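Side-chain contacts in FixK2 protein (Bradyrhizobium japonicum, PDB 4I2O), which binds DNA and probably acts as a transcription factor of the CRP/FNR superfamily: residues R170-A175 and A179-R184; E49-E54 and D90-E95. The protein carries 1 engineered substitution. All coordinates share one frame; numbering follows the deposited sequence.

Contact 1: residues R170-A175 and A179-R184. Engineered in segment 179-184: Ser183 (natural residue Cys). With nucleotides of chain C.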
loop_
_atom_site.group_PDB
_atom_site.type_symbol
_atom_site.label_atom_id
_atom_site.label_comp_id
_atom_site.label_asym_id
_atom_site.label_seq_id
_atom_site.Cartn_x
_atom_site.Cartn_y
_atom_site.Cartn_z
ATOM N N ARG A 170 8.227 -7.179 17.252
ATOM C CA ARG A 170 7.560 -6.070 17.926
ATOM C C ARG A 170 6.111 -6.410 18.256
ATOM O O ARG A 170 5.595 -6.058 19.348
ATOM C CB ARG A 170 7.633 -4.838 16.989
ATOM C CG ARG A 170 6.945 -3.614 17.552
ATOM C CD ARG A 170 7.207 -2.398 16.645
ATOM N NE ARG A 170 7.005 -2.671 15.217
ATOM C CZ ARG A 170 5.804 -2.707 14.626
ATOM N NH1 ARG A 170 4.691 -2.548 15.354
ATOM N NH2 ARG A 170 5.721 -2.910 13.308
ATOM N N ARG A 171 5.420 -7.109 17.353
ATOM C CA ARG A 171 3.964 -7.315 17.503
ATOM C C ARG A 171 3.594 -8.550 18.299
ATOM O O ARG A 171 2.517 -8.615 18.896
ATOM C CB ARG A 171 3.321 -7.434 16.120
ATOM C CG ARG A 171 3.377 -6.033 15.397
ATOM C CD ARG A 171 2.903 -6.121 13.974
ATOM N NE ARG A 171 1.473 -6.435 13.912
ATOM C CZ ARG A 171 0.891 -6.890 12.803
ATOM N NH1 ARG A 171 1.607 -7.074 11.687
ATOM N NH2 ARG A 171 -0.408 -7.159 12.803
ATOM N N LEU A 172 4.463 -9.551 18.276
ATOM C CA LEU A 172 4.047 -10.803 18.942
ATOM C C LEU A 172 5.046 -11.458 19.865
ATOM O O LEU A 172 4.687 -12.457 20.527
ATOM C CB LEU A 172 3.357 -11.797 17.995
ATOM C CG LEU A 172 4.152 -12.312 16.823
ATOM C CD1 LEU A 172 5.374 -13.136 17.254
ATOM C CD2 LEU A 172 3.281 -13.142 15.860
ATOM N N ALA A 173 6.255 -10.920 20.025
ATOM C CA ALA A 173 7.183 -11.656 20.931
ATOM C C ALA A 173 6.661 -11.659 22.368
ATOM O O ALA A 173 6.114 -10.659 22.867
ATOM C CB ALA A 173 8.589 -11.080 20.920
ATOM N N VAL A 174 6.899 -12.775 23.039
ATOM C CA VAL A 174 6.565 -12.945 24.456
ATOM C C VAL A 174 7.842 -13.378 25.164
ATOM O O VAL A 174 8.431 -14.428 24.814
ATOM C CB VAL A 174 5.546 -14.065 24.642
ATOM C CG1 VAL A 174 5.268 -14.259 26.188
ATOM C CG2 VAL A 174 4.254 -13.706 23.934
ATOM N N ALA A 175 8.276 -12.608 26.160
ATOM C CA ALA A 175 9.530 -12.871 26.858
ATOM C C ALA A 175 10.606 -13.243 25.842
ATOM O O ALA A 175 11.322 -14.234 25.997
ATOM C CB ALA A 175 9.357 -14.013 27.945
ATOM N N ALA A 179 6.155 -16.842 18.521
ATOM C CA ALA A 179 5.506 -18.062 18.071
ATOM C C ALA A 179 4.720 -17.635 16.848
ATOM O O ALA A 179 3.663 -16.955 16.952
ATOM C CB ALA A 179 4.577 -18.631 19.153
ATOM N N LEU A 180 5.250 -17.942 15.678
ATOM C CA LEU A 180 4.685 -17.386 14.450
ATOM C C LEU A 180 3.504 -18.259 14.100
ATOM O O LEU A 180 3.597 -19.510 14.229
ATOM C CB LEU A 180 5.718 -17.522 13.317
ATOM C CG LEU A 180 6.858 -16.502 13.384
ATOM C CD1 LEU A 180 7.801 -16.798 12.182
ATOM C CD2 LEU A 180 6.374 -15.038 13.425
ATOM N N PRO A 181 2.375 -17.653 13.738
ATOM C CA PRO A 181 1.217 -18.545 13.501
ATOM C C PRO A 181 1.119 -19.044 12.074
ATOM O O PRO A 181 0.316 -19.983 11.858
ATOM C CB PRO A 181 0.000 -17.652 13.769
ATOM C CG PRO A 181 0.526 -16.212 13.356
ATOM C CD PRO A 181 1.965 -16.240 13.946
ATOM N N MET A 182 1.875 -18.463 11.122
ATOM C CA MET A 182 1.696 -18.755 9.723
ATOM C C MET A 182 2.866 -19.584 9.100
ATOM O O MET A 182 4.014 -19.624 9.647
ATOM C CB MET A 182 1.519 -17.388 8.972
ATOM C CG MET A 182 2.846 -16.624 8.766
ATOM S SD MET A 182 3.626 -15.930 10.215
ATOM C CE MET A 182 2.653 -14.466 10.623
ATOM N N SER A 183 2.550 -20.213 7.970
ATOM C CA SER A 183 3.457 -21.052 7.212
ATOM C C SER A 183 4.467 -20.233 6.444
ATOM O O SER A 183 4.326 -19.015 6.317
ATOM C CB SER A 183 2.645 -21.851 6.179
ATOM O OG SER A 183 2.095 -20.919 5.243
ATOM N N ARG A 184 5.463 -20.920 5.893
ATOM C CA ARG A 184 6.476 -20.265 5.086
ATOM C C ARG A 184 5.853 -19.709 3.794
ATOM O O ARG A 184 6.296 -18.678 3.218
ATOM C CB ARG A 184 7.626 -21.311 4.770
ATOM C CG ARG A 184 8.415 -21.801 6.063
ATOM C CD ARG A 184 9.186 -20.625 6.732
ATOM N NE ARG A 184 10.207 -21.134 7.684
ATOM C CZ ARG A 184 10.153 -21.020 9.016
ATOM N NH1 ARG A 184 9.101 -20.446 9.660
ATOM N NH2 ARG A 184 11.176 -21.496 9.714
ATOM P P DA C 7 5.911 -24.367 7.421
ATOM O OP1 DA C 7 5.779 -23.554 8.651
ATOM O OP2 DA C 7 5.553 -23.787 6.075
ATOM O "O5'" DA C 7 7.385 -24.911 7.251
ATOM C "C5'" DA C 7 8.033 -25.656 8.403
ATOM C "C4'" DA C 7 9.411 -26.103 7.894
ATOM O "O4'" DA C 7 9.215 -27.196 6.963
ATOM C "C3'" DA C 7 10.205 -25.026 7.181
ATOM O "O3'" DA C 7 11.360 -24.843 8.067
ATOM C "C2'" DA C 7 10.597 -25.650 5.802
ATOM C "C1'" DA C 7 10.308 -27.153 6.072
ATOM N N9 DA C 7 9.824 -27.826 4.866
ATOM C C8 DA C 7 8.715 -27.522 4.117
ATOM N N7 DA C 7 8.513 -28.320 3.081
ATOM C C5 DA C 7 9.553 -29.260 3.181
ATOM C C6 DA C 7 9.901 -30.349 2.382
ATOM N N6 DA C 7 9.134 -30.660 1.322
ATOM N N1 DA C 7 11.003 -31.111 2.747
ATOM C C2 DA C 7 11.678 -30.670 3.843
ATOM N N3 DA C 7 11.420 -29.596 4.658
ATOM C C4 DA C 7 10.352 -28.967 4.269
ATOM P P DT C 8 12.613 -23.876 7.599
ATOM O OP1 DT C 8 13.332 -23.528 8.903
ATOM O OP2 DT C 8 12.139 -22.979 6.549
ATOM O "O5'" DT C 8 13.652 -24.923 6.839
ATOM C "C5'" DT C 8 14.121 -25.975 7.679
ATOM C "C4'" DT C 8 14.963 -26.884 6.804
ATOM O "O4'" DT C 8 14.167 -27.449 5.736
ATOM C "C3'" DT C 8 16.118 -26.166 6.075
ATOM O "O3'" DT C 8 17.241 -26.917 6.460
ATOM C "C2'" DT C 8 15.922 -26.294 4.569
ATOM C "C1'" DT C 8 14.998 -27.485 4.537
ATOM N N1 DT C 8 14.009 -27.550 3.374
ATOM C C2 DT C 8 14.006 -28.638 2.494
ATOM O O2 DT C 8 14.822 -29.568 2.512
ATOM N N3 DT C 8 13.028 -28.645 1.550
ATOM C C4 DT C 8 12.045 -27.644 1.377
ATOM O O4 DT C 8 11.184 -27.795 0.507
ATOM C C5 DT C 8 12.088 -26.522 2.304
ATOM C C7 DT C 8 11.069 -25.394 2.182
ATOM C C6 DT C 8 13.046 -26.520 3.272
HETATM O O HOH W 1 4.594 -15.224 20.435
#
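In the winged-helix DNA-binding domain of the CRP type, Leu172 of helix 157-172 meets Ala179 and Pro181 where the chain comes back through a short loop and strand 177-179. The leucine carries the contact. Its CG sits between the backbone N and the carbonyl carbon (chi1 61°), which swings both methyls toward the returning chain. Its CD2 touches Pro181 CD at 3.9 Å and lies 4.4 Å from Leu180 CD2, while CD1 rests against the backbone of Ala179. A water also joins the two backbones: it donates to Leu172 O (2.8 Å) and accepts from Ala179 N (3.0 Å).

Further along, the same segment grips DNA. The engineered Ser183, cysteine in the natural protein, is the N-cap of helix 184-191, its OG bonded to Asp186 N. Arg184 N donates almost straight (173°) to OP2 of DA7 of chain C at 2.9 Å, where the positive end of the helix dipole probably favours the phosphate. The arginine chain bends at chi2 and brings NE to OP2 of DT8 of chain C at 2.9 Å and NH2 to OP1 of that phosphate at 3.1 Å, a two-pronged hold. NH2 also donates to Ala216 O, which helps fix the guanidinium. Leu180 and Met182 pack on Met168 of helix 157-172, Ala179 and Leu180 touch strand 218-221, and Arg184 lies against helix 195-207.

Contact 2: residues E49-E54 and D90-E95; sequences EEIYGE and DVFGLE
The Phe92 ring receives Tyr52 OH at its edge, in the ring plane, with Phe92 CD1 3.5 Å from Tyr52 OH; Ile51 CD1 approaches the same ring obliquely, 3.9 Å from Phe92 CZ. The Tyr52 and Phe92 side chains slant across one another, Tyr52 CE2 standing 3.9 Å from Phe92 CE1, and Tyr62 meets both rings. His86 stacks with Phe92 and His100 with Tyr52. Both aromatic residues place CG between backbone N and carbonyl carbon (chi1 47° for Tyr52), which turns each ring toward the other segment.

The phenol end reaches the opposite backbone, Tyr52 OH lying 3.2 Å from Gly93 CA. A side chain at Gly93 would be crowded by the tyrosine ring, and its positive phi (87°) independently favours glycine. Ile51 and Tyr52 both face Ala104 in a classic beta bulge, consistent with both side chains pointing toward 90-95. A phenylalanine in place of Tyr52 would probably leave the Phe92 edge and Gly93 CA without their oxygen neighbour and break the weak water link to Glu95. That water donates to Glu95 OE2 at 2.7 Å but holds the phenol only weakly, so cohesion here rests mainly on aromatic and aliphatic packing.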
loop_
_atom_site.group_PDB
_atom_site.type_symbol
_atom_site.label_atom_id
_atom_site.label_comp_id
_atom_site.label_asym_id
_atom_site.label_seq_id
_atom_site.Cartn_x
_atom_site.Cartn_y
_atom_site.Cartn_z
ATOM N N GLU A 49 -10.607 -20.929 7.402
ATOM C CA GLU A 49 -11.961 -20.480 7.066
ATOM C C GLU A 49 -11.934 -19.022 6.593
ATOM O O GLU A 49 -11.234 -18.171 7.179
ATOM C CB GLU A 49 -12.853 -20.551 8.287
ATOM C CG GLU A 49 -14.325 -20.591 7.945
ATOM C CD GLU A 49 -15.196 -20.776 9.186
ATOM O OE1 GLU A 49 -14.740 -21.476 10.124
ATOM O OE2 GLU A 49 -16.304 -20.186 9.211
ATOM N N GLU A 50 -12.709 -18.738 5.554
ATOM C CA GLU A 50 -12.795 -17.366 5.026
ATOM C C GLU A 50 -13.720 -16.585 5.981
ATOM O O GLU A 50 -14.776 -17.099 6.389
ATOM C CB GLU A 50 -13.429 -17.379 3.646
ATOM C CG GLU A 50 -13.497 -15.960 3.060
ATOM C CD GLU A 50 -13.939 -15.919 1.599
ATOM O OE1 GLU A 50 -15.146 -15.756 1.349
ATOM O OE2 GLU A 50 -13.075 -16.020 0.709
ATOM N N ILE A 51 -13.302 -15.385 6.369
ATOM C CA ILE A 51 -14.111 -14.529 7.225
ATOM C C ILE A 51 -14.951 -13.620 6.320
ATOM O O ILE A 51 -16.148 -13.441 6.586
ATOM C CB ILE A 51 -13.211 -13.706 8.132
ATOM C CG1 ILE A 51 -12.407 -14.682 9.026
ATOM C CG2 ILE A 51 -14.061 -12.722 8.936
ATOM C CD1 ILE A 51 -11.368 -14.025 9.919
ATOM N N TYR A 52 -14.331 -13.048 5.275
ATOM C CA TYR A 52 -15.064 -12.374 4.183
ATOM C C TYR A 52 -14.264 -12.447 2.899
ATOM O O TYR A 52 -13.046 -12.596 2.949
ATOM C CB TYR A 52 -15.388 -10.878 4.460
ATOM C CG TYR A 52 -14.232 -10.054 4.974
ATOM C CD1 TYR A 52 -13.270 -9.565 4.100
ATOM C CD2 TYR A 52 -14.085 -9.797 6.347
ATOM C CE1 TYR A 52 -12.198 -8.772 4.552
ATOM C CE2 TYR A 52 -13.027 -9.049 6.806
ATOM C CZ TYR A 52 -12.082 -8.547 5.925
ATOM O OH TYR A 52 -11.014 -7.820 6.368
ATOM N N GLY A 53 -14.945 -12.299 1.753
ATOM C CA GLY A 53 -14.287 -12.340 0.452
ATOM C C GLY A 53 -14.009 -10.992 -0.131
ATOM O O GLY A 53 -14.594 -9.964 0.283
ATOM N N GLU A 54 -13.104 -10.988 -1.118
ATOM C CA GLU A 54 -12.831 -9.804 -1.909
ATOM C C GLU A 54 -14.087 -9.298 -2.617
ATOM O O GLU A 54 -14.824 -10.083 -3.212
ATOM C CB GLU A 54 -11.754 -10.132 -2.946
ATOM C CG GLU A 54 -10.551 -9.223 -2.895
ATOM C CD GLU A 54 -9.678 -9.342 -4.131
ATOM O OE1 GLU A 54 -9.028 -10.402 -4.295
ATOM O OE2 GLU A 54 -9.655 -8.375 -4.932
ATOM N N ASP A 90 -5.681 -6.593 17.078
ATOM C CA ASP A 90 -5.749 -5.815 15.836
ATOM C C ASP A 90 -7.172 -5.732 15.310
ATOM O O ASP A 90 -7.891 -6.721 15.294
ATOM C CB ASP A 90 -4.896 -6.460 14.725
ATOM C CG ASP A 90 -3.395 -6.279 14.925
ATOM O OD1 ASP A 90 -2.957 -5.452 15.761
ATOM O OD2 ASP A 90 -2.629 -6.962 14.198
ATOM N N VAL A 91 -7.573 -4.562 14.804
ATOM C CA VAL A 91 -8.877 -4.436 14.168
ATOM C C VAL A 91 -8.749 -4.595 12.675
ATOM O O VAL A 91 -7.741 -4.135 12.098
ATOM C CB VAL A 91 -9.504 -3.095 14.497
ATOM C CG1 VAL A 91 -10.773 -2.879 13.634
ATOM C CG2 VAL A 91 -9.832 -3.038 15.993
ATOM N N PHE A 92 -9.701 -5.278 12.020
ATOM C CA PHE A 92 -9.601 -5.425 10.564
ATOM C C PHE A 92 -10.990 -5.413 9.945
ATOM O O PHE A 92 -12.024 -5.548 10.629
ATOM C CB PHE A 92 -8.803 -6.690 10.172
ATOM C CG PHE A 92 -9.489 -8.000 10.557
ATOM C CD1 PHE A 92 -10.228 -8.706 9.609
ATOM C CD2 PHE A 92 -9.367 -8.534 11.845
ATOM C CE1 PHE A 92 -10.840 -9.899 9.925
ATOM C CE2 PHE A 92 -10.015 -9.750 12.216
ATOM C CZ PHE A 92 -10.751 -10.450 11.257
ATOM N N GLY A 93 -11.011 -5.206 8.643
ATOM C CA GLY A 93 -12.239 -5.226 7.862
ATOM C C GLY A 93 -12.961 -3.908 7.813
ATOM O O GLY A 93 -14.064 -3.841 7.257
ATOM N N LEU A 94 -12.375 -2.857 8.410
ATOM C CA LEU A 94 -12.943 -1.507 8.350
ATOM C C LEU A 94 -12.794 -0.932 6.942
ATOM O O LEU A 94 -11.683 -0.904 6.383
ATOM C CB LEU A 94 -12.259 -0.563 9.360
ATOM C CG LEU A 94 -12.826 0.876 9.404
ATOM C CD1 LEU A 94 -14.285 0.952 9.877
ATOM C CD2 LEU A 94 -11.891 1.726 10.261
ATOM N N GLU A 95 -13.915 -0.517 6.365
ATOM C CA GLU A 95 -13.916 0.107 5.038
ATOM C C GLU A 95 -14.725 1.366 5.055
ATOM O O GLU A 95 -15.836 1.451 5.678
ATOM C CB GLU A 95 -14.438 -0.852 3.962
ATOM C CG GLU A 95 -13.592 -2.146 3.833
ATOM C CD GLU A 95 -12.399 -2.026 2.866
ATOM O OE1 GLU A 95 -12.173 -0.926 2.310
ATOM O OE2 GLU A 95 -11.690 -3.036 2.673
HETATM O O HOH W 2 -11.859 -5.130 4.341
#

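From the N terminus, contact 2 comes first: segment 90-95 returns to 49-54 after a 35-residue excursion rich in strand, bringing together edge strands of the two antiparallel sheets of the cyclic nucleotide-binding-type domain. Contact 1 follows after the long helix 128-154 and closes a much tighter loop of its own, with three residues intervening, between helix 157-172 and the loop leading from strand 177-179 to helix 184-191. The two loops are therefore in series, neither nested nor crossing. Their centres lie about 20 Å apart, on opposite sides of the chain's centre, yet a salt bridge from Arg171 NH2 to Asp90 OD2 (2.6 Å) joins them directly and so links the beta domain to the DNA-binding domain.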